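Local coordinates for cryptic loci regulator 2 (Schizosaccharomyces pombe 972h-, PDB 5IKJ), which promotes heterochromatic gene silencing as part of the SHREC repressor complex, acting upstream of histone deacetylases and helping to position nucleosomes, at residues 283-295 with 300-312. Numbering follows the deposited sequence.
Sequences TFVEPYQYHCKQL and YYFDMAAADIEPW
The ring of Tyr-290 meets Ala-306 at its edge, the backbone N of Ala-306 lying in the ring plane, while CB of Tyr-288 sits over one face near the rim. Ile-309 crosses the same ring obliquely, its CD1 3.6 Å from Tyr-290 CD2, and the Tyr-290 hydroxyl is hydrogen-bonded to Tyr-242 N. The imidazole of His-291 has CA of Phe-302 at its edge and the carbonyl carbon of Gln-289 over one face near the rim. Its ND1 accepts a nearly straight hydrogen bond (176°) from Asp-303 N, tilted from the ring plane, and NE2 hydrogen-bonds Asn-265 OD1; the ring is thus gripped at both nitrogens. Strands 288-294 and 300-304 form an antiparallel beta hairpin, interrupted by a G1 bulge in which Asp-303 and Met-304 both face Tyr-290; 300-304 is an outermost strand of the sheet within this chain, and 288-294 pairs on its other side with strand 255-266. Tyr-290 and Met-304 exchange backbone hydrogen bonds, 2.8 Å from Tyr-290 N to Met-304 O; beyond the bulge Cys-292 and Tyr-301 do likewise. On the side of the sheet shared by these four residues, Cys-292 SG lies 4.1 Å from Met-304 CG. The extended chain of Gln-289 brings NE2 to hydrogen-bond Asp-303 OD1 (2.6 Å) from above a carboxylate plane nearly perpendicular to the amide. Where the chain leaves helix 278-285, Glu-286, bent at chi2 (-87°), accepts hydrogen bonds on the syn sides of both oxygens, tilted from the carboxylate plane: OE1 from Ala-306 N (3.1 Å), OE2 from Ala-307 N (2.9 Å). Near the hairpin turn Lys-293 CD touches the Tyr-300 ring edge at CD1 (3.9 Å); the Tyr-300 hydroxyl hydrogen-bonds Asp-531 OD1.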
loop_
_atom_site.group_PDB
_atom_site.type_symbol
_atom_site.label_atom_id
_atom_site.label_comp_id
_atom_site.label_asym_id
_atom_site.label_seq_id
_atom_site.Cartn_x
_atom_site.Cartn_y
_atom_site.Cartn_z
ATOM N N THR A 283 11.032 12.146 -12.639
ATOM C CA THR A 283 10.710 11.019 -11.770
ATOM C C THR A 283 9.216 10.719 -11.796
ATOM O O THR A 283 8.809 9.552 -11.750
ATOM C CB THR A 283 11.170 11.307 -10.341
ATOM O OG1 THR A 283 10.651 12.571 -9.909
ATOM C CG2 THR A 283 12.691 11.322 -10.257
ATOM N N PHE A 284 8.384 11.758 -11.874
ATOM C CA PHE A 284 6.941 11.552 -11.900
ATOM C C PHE A 284 6.502 10.833 -13.170
ATOM O O PHE A 284 5.501 10.107 -13.155
ATOM C CB PHE A 284 6.223 12.896 -11.770
ATOM C CG PHE A 284 4.758 12.775 -11.456
ATOM C CD1 PHE A 284 4.327 12.636 -10.148
ATOM C CD2 PHE A 284 3.813 12.808 -12.467
ATOM C CE1 PHE A 284 2.982 12.526 -9.854
ATOM C CE2 PHE A 284 2.465 12.700 -12.179
ATOM C CZ PHE A 284 2.050 12.559 -10.871
ATOM N N VAL A 285 7.236 11.011 -14.267
ATOM C CA VAL A 285 6.892 10.369 -15.533
ATOM C C VAL A 285 7.506 8.977 -15.638
ATOM O O VAL A 285 6.852 8.040 -16.099
ATOM C CB VAL A 285 7.337 11.271 -16.704
ATOM C CG1 VAL A 285 7.177 10.554 -18.040
ATOM C CG2 VAL A 285 6.538 12.567 -16.704
ATOM N N GLU A 286 8.762 8.824 -15.223
ATOM C CA GLU A 286 9.493 7.560 -15.327
ATOM C C GLU A 286 10.115 7.229 -13.975
ATOM O O GLU A 286 11.340 7.261 -13.812
ATOM C CB GLU A 286 10.564 7.639 -16.415
ATOM C CG GLU A 286 10.054 7.385 -17.824
ATOM C CD GLU A 286 10.051 5.912 -18.189
ATOM O OE1 GLU A 286 10.137 5.068 -17.271
ATOM O OE2 GLU A 286 9.968 5.596 -19.395
ATOM N N PRO A 287 9.290 6.900 -12.975
ATOM C CA PRO A 287 9.842 6.582 -11.650
ATOM C C PRO A 287 10.424 5.185 -11.532
ATOM O O PRO A 287 11.224 4.947 -10.618
ATOM C CB PRO A 287 8.629 6.735 -10.722
ATOM C CG PRO A 287 7.461 6.414 -11.591
ATOM C CD PRO A 287 7.816 6.882 -12.980
ATOM N N TYR A 288 10.061 4.261 -12.419
ATOM C CA TYR A 288 10.318 2.845 -12.215
ATOM C C TYR A 288 11.137 2.244 -13.349
ATOM O O TYR A 288 11.016 2.645 -14.511
ATOM C CB TYR A 288 9.002 2.058 -12.116
ATOM C CG TYR A 288 8.231 2.248 -10.831
ATOM C CD1 TYR A 288 8.837 2.062 -9.597
ATOM C CD2 TYR A 288 6.889 2.602 -10.857
ATOM C CE1 TYR A 288 8.127 2.229 -8.423
ATOM C CE2 TYR A 288 6.172 2.772 -9.693
ATOM C CZ TYR A 288 6.794 2.584 -8.477
ATOM O OH TYR A 288 6.078 2.753 -7.316
ATOM N N GLN A 289 11.973 1.274 -12.990
ATOM C CA GLN A 289 12.336 0.201 -13.901
ATOM C C GLN A 289 11.291 -0.894 -13.759
ATOM O O GLN A 289 10.889 -1.233 -12.644
ATOM C CB GLN A 289 13.716 -0.384 -13.593
ATOM C CG GLN A 289 14.836 0.609 -13.371
ATOM C CD GLN A 289 16.172 -0.087 -13.165
ATOM O OE1 GLN A 289 16.753 -0.039 -12.079
ATOM N NE2 GLN A 289 16.660 -0.748 -14.209
ATOM N N TYR A 290 10.848 -1.441 -14.884
ATOM C CA TYR A 290 9.893 -2.538 -14.879
ATOM C C TYR A 290 10.586 -3.826 -15.304
ATOM O O TYR A 290 11.431 -3.823 -16.205
ATOM C CB TYR A 290 8.706 -2.247 -15.800
ATOM C CG TYR A 290 7.956 -0.990 -15.427
ATOM C CD1 TYR A 290 7.108 -0.963 -14.327
ATOM C CD2 TYR A 290 8.096 0.171 -16.175
ATOM C CE1 TYR A 290 6.422 0.187 -13.982
ATOM C CE2 TYR A 290 7.415 1.323 -15.840
ATOM C CZ TYR A 290 6.579 1.327 -14.743
ATOM O OH TYR A 290 5.901 2.475 -14.409
ATOM N N HIS A 291 10.226 -4.921 -14.640
ATOM C CA HIS A 291 10.770 -6.241 -14.926
ATOM C C HIS A 291 9.598 -7.172 -15.176
ATOM O O HIS A 291 8.761 -7.371 -14.289
ATOM C CB HIS A 291 11.636 -6.734 -13.768
ATOM C CG HIS A 291 12.485 -5.661 -13.164
ATOM N ND1 HIS A 291 13.651 -5.216 -13.749
ATOM C CD2 HIS A 291 12.327 -4.929 -12.036
ATOM C CE1 HIS A 291 14.179 -4.263 -13.003
ATOM N NE2 HIS A 291 13.396 -4.070 -11.957
ATOM N N CYS A 292 9.534 -7.732 -16.376
ATOM C CA CYS A 292 8.321 -8.359 -16.866
ATOM C C CYS A 292 8.543 -9.837 -17.153
ATOM O O CYS A 292 9.666 -10.350 -17.125
ATOM C CB CYS A 292 7.825 -7.649 -18.129
ATOM S SG CYS A 292 7.730 -5.860 -17.949
ATOM N N LYS A 293 7.429 -10.514 -17.425
ATOM C CA LYS A 293 7.405 -11.921 -17.801
ATOM C C LYS A 293 6.515 -12.046 -19.025
ATOM O O LYS A 293 5.320 -11.744 -18.954
ATOM C CB LYS A 293 6.873 -12.786 -16.650
ATOM C CG LYS A 293 6.439 -14.202 -17.034
ATOM C CD LYS A 293 7.609 -15.057 -17.493
ATOM C CE LYS A 293 7.198 -16.516 -17.642
ATOM N NZ LYS A 293 6.020 -16.686 -18.537
ATOM N N GLN A 294 7.091 -12.473 -20.146
ATOM C CA GLN A 294 6.290 -12.655 -21.347
ATOM C C GLN A 294 5.217 -13.707 -21.099
ATOM O O GLN A 294 5.432 -14.692 -20.387
ATOM C CB GLN A 294 7.169 -13.064 -22.530
ATOM C CG GLN A 294 6.413 -13.128 -23.850
ATOM C CD GLN A 294 7.329 -13.311 -25.045
ATOM O OE1 GLN A 294 8.544 -13.140 -24.945
ATOM N NE2 GLN A 294 6.746 -13.657 -26.188
ATOM N N LEU A 295 4.046 -13.486 -21.688
ATOM C CA LEU A 295 2.906 -14.378 -21.526
ATOM C C LEU A 295 2.791 -15.272 -22.752
ATOM O O LEU A 295 2.715 -14.780 -23.883
ATOM C CB LEU A 295 1.621 -13.577 -21.311
ATOM C CG LEU A 295 1.605 -12.754 -20.018
ATOM C CD1 LEU A 295 0.445 -11.773 -20.005
ATOM C CD2 LEU A 295 1.547 -13.663 -18.794
ATOM N N TYR A 300 12.074 -13.799 -19.639
ATOM C CA TYR A 300 12.081 -12.637 -18.768
ATOM C C TYR A 300 12.606 -11.437 -19.546
ATOM O O TYR A 300 13.435 -11.577 -20.450
ATOM C CB TYR A 300 12.958 -12.870 -17.535
ATOM C CG TYR A 300 12.670 -14.132 -16.746
ATOM C CD1 TYR A 300 11.496 -14.854 -16.932
ATOM C CD2 TYR A 300 13.579 -14.594 -15.802
ATOM C CE1 TYR A 300 11.243 -16.005 -16.202
ATOM C CE2 TYR A 300 13.334 -15.738 -15.069
ATOM C CZ TYR A 300 12.166 -16.440 -15.271
ATOM O OH TYR A 300 11.921 -17.581 -14.542
ATOM N N TYR A 301 12.118 -10.249 -19.188
ATOM C CA TYR A 301 12.607 -9.004 -19.783
ATOM C C TYR A 301 12.775 -7.994 -18.652
ATOM O O TYR A 301 11.792 -7.454 -18.138
ATOM C CB TYR A 301 11.666 -8.491 -20.867
ATOM C CG TYR A 301 11.783 -9.248 -22.172
ATOM C CD1 TYR A 301 12.973 -9.248 -22.890
ATOM C CD2 TYR A 301 10.706 -9.956 -22.688
ATOM C CE1 TYR A 301 13.090 -9.937 -24.081
ATOM C CE2 TYR A 301 10.813 -10.648 -23.881
ATOM C CZ TYR A 301 12.007 -10.633 -24.572
ATOM O OH TYR A 301 12.122 -11.319 -25.760
ATOM N N PHE A 302 14.023 -7.748 -18.270
ATOM C CA PHE A 302 14.338 -6.864 -17.161
ATOM C C PHE A 302 14.648 -5.456 -17.660
ATOM O O PHE A 302 14.937 -5.232 -18.837
ATOM C CB PHE A 302 15.527 -7.406 -16.369
ATOM C CG PHE A 302 15.344 -8.814 -15.883
ATOM C CD1 PHE A 302 15.602 -9.889 -16.718
ATOM C CD2 PHE A 302 14.921 -9.064 -14.588
ATOM C CE1 PHE A 302 15.437 -11.185 -16.274
ATOM C CE2 PHE A 302 14.753 -10.360 -14.137
ATOM C CZ PHE A 302 15.012 -11.422 -14.982
ATOM N N ASP A 303 14.583 -4.500 -16.734
ATOM C CA ASP A 303 14.979 -3.116 -16.991
ATOM C C ASP A 303 14.201 -2.533 -18.174
ATOM O O ASP A 303 14.771 -2.067 -19.162
ATOM C CB ASP A 303 16.491 -3.022 -17.225
ATOM C CG ASP A 303 16.960 -1.598 -17.452
ATOM O OD1 ASP A 303 16.393 -0.675 -16.831
ATOM O OD2 ASP A 303 17.894 -1.403 -18.257
ATOM N N MET A 304 12.878 -2.570 -18.056
ATOM C CA MET A 304 12.003 -1.952 -19.041
ATOM C C MET A 304 11.619 -0.551 -18.589
ATOM O O MET A 304 11.417 -0.301 -17.396
ATOM C CB MET A 304 10.744 -2.794 -19.253
ATOM C CG MET A 304 11.011 -4.202 -19.759
ATOM S SD MET A 304 12.000 -4.234 -21.267
ATOM C CE MET A 304 10.903 -3.410 -22.412
ATOM N N ALA A 305 11.526 0.362 -19.549
ATOM C CA ALA A 305 11.093 1.726 -19.292
ATOM C C ALA A 305 9.654 1.905 -19.754
ATOM O O ALA A 305 9.206 1.267 -20.711
ATOM C CB ALA A 305 11.999 2.733 -20.004
ATOM N N ALA A 306 8.927 2.783 -19.056
ATOM C CA ALA A 306 7.534 3.032 -19.408
ATOM C C ALA A 306 7.393 3.455 -20.864
ATOM O O ALA A 306 6.384 3.144 -21.506
ATOM C CB ALA A 306 6.944 4.099 -18.486
ATOM N N ALA A 307 8.395 4.155 -21.404
ATOM C CA ALA A 307 8.349 4.576 -22.799
ATOM C C ALA A 307 8.267 3.396 -23.759
ATOM O O ALA A 307 7.873 3.578 -24.915
ATOM C CB ALA A 307 9.579 5.421 -23.130
ATOM N N ASP A 308 8.634 2.195 -23.308
ATOM C CA ASP A 308 8.583 0.994 -24.132
ATOM C C ASP A 308 7.450 0.061 -23.715
ATOM O O ASP A 308 7.455 -1.119 -24.081
ATOM C CB ASP A 308 9.921 0.256 -24.073
ATOM C CG ASP A 308 11.043 1.030 -24.733
ATOM O OD1 ASP A 308 11.083 1.076 -25.981
ATOM O OD2 ASP A 308 11.892 1.584 -24.004
ATOM N N ILE A 309 6.483 0.567 -22.953
ATOM C CA ILE A 309 5.338 -0.216 -22.504
ATOM C C ILE A 309 4.071 0.563 -22.817
ATOM O O ILE A 309 4.023 1.787 -22.648
ATOM C CB ILE A 309 5.416 -0.538 -20.997
ATOM C CG1 ILE A 309 6.806 -1.076 -20.648
ATOM C CG2 ILE A 309 4.314 -1.527 -20.613
ATOM C CD1 ILE A 309 6.987 -1.470 -19.197
ATOM N N GLU A 310 3.045 -0.147 -23.274
ATOM C CA GLU A 310 1.762 0.456 -23.580
ATOM C C GLU A 310 0.654 -0.326 -22.894
ATOM O O GLU A 310 0.765 -1.546 -22.730
ATOM C CB GLU A 310 1.514 0.487 -25.094
ATOM C CG GLU A 310 2.617 1.189 -25.870
ATOM C CD GLU A 310 2.111 1.887 -27.116
ATOM O OE1 GLU A 310 1.425 1.234 -27.932
ATOM O OE2 GLU A 310 2.394 3.093 -27.278
ATOM N N PRO A 311 -0.422 0.343 -22.473
ATOM C CA PRO A 311 -1.513 -0.381 -21.813
ATOM C C PRO A 311 -2.128 -1.418 -22.741
ATOM O O PRO A 311 -2.149 -1.258 -23.962
ATOM C CB PRO A 311 -2.516 0.724 -21.459
ATOM C CG PRO A 311 -1.725 1.985 -21.475
ATOM C CD PRO A 311 -0.691 1.790 -22.535
ATOM N N TRP A 312 -2.637 -2.493 -22.135
ATOM C CA TRP A 312 -3.191 -3.597 -22.912
ATOM C C TRP A 312 -4.250 -3.130 -23.898
ATOM O O TRP A 312 -4.377 -3.699 -24.989
ATOM C CB TRP A 312 -3.786 -4.650 -21.976
ATOM C CG TRP A 312 -4.318 -5.838 -22.704
ATOM C CD1 TRP A 312 -5.629 -6.175 -22.883
ATOM C CD2 TRP A 312 -3.549 -6.846 -23.369
ATOM N NE1 TRP A 312 -5.722 -7.337 -23.612
ATOM C CE2 TRP A 312 -4.459 -7.767 -23.925
ATOM C CE3 TRP A 312 -2.179 -7.060 -23.547
ATOM C CZ2 TRP A 312 -4.043 -8.886 -24.642
ATOM C CZ3 TRP A 312 -1.769 -8.170 -24.260
ATOM C CH2 TRP A 312 -2.697 -9.068 -24.799
#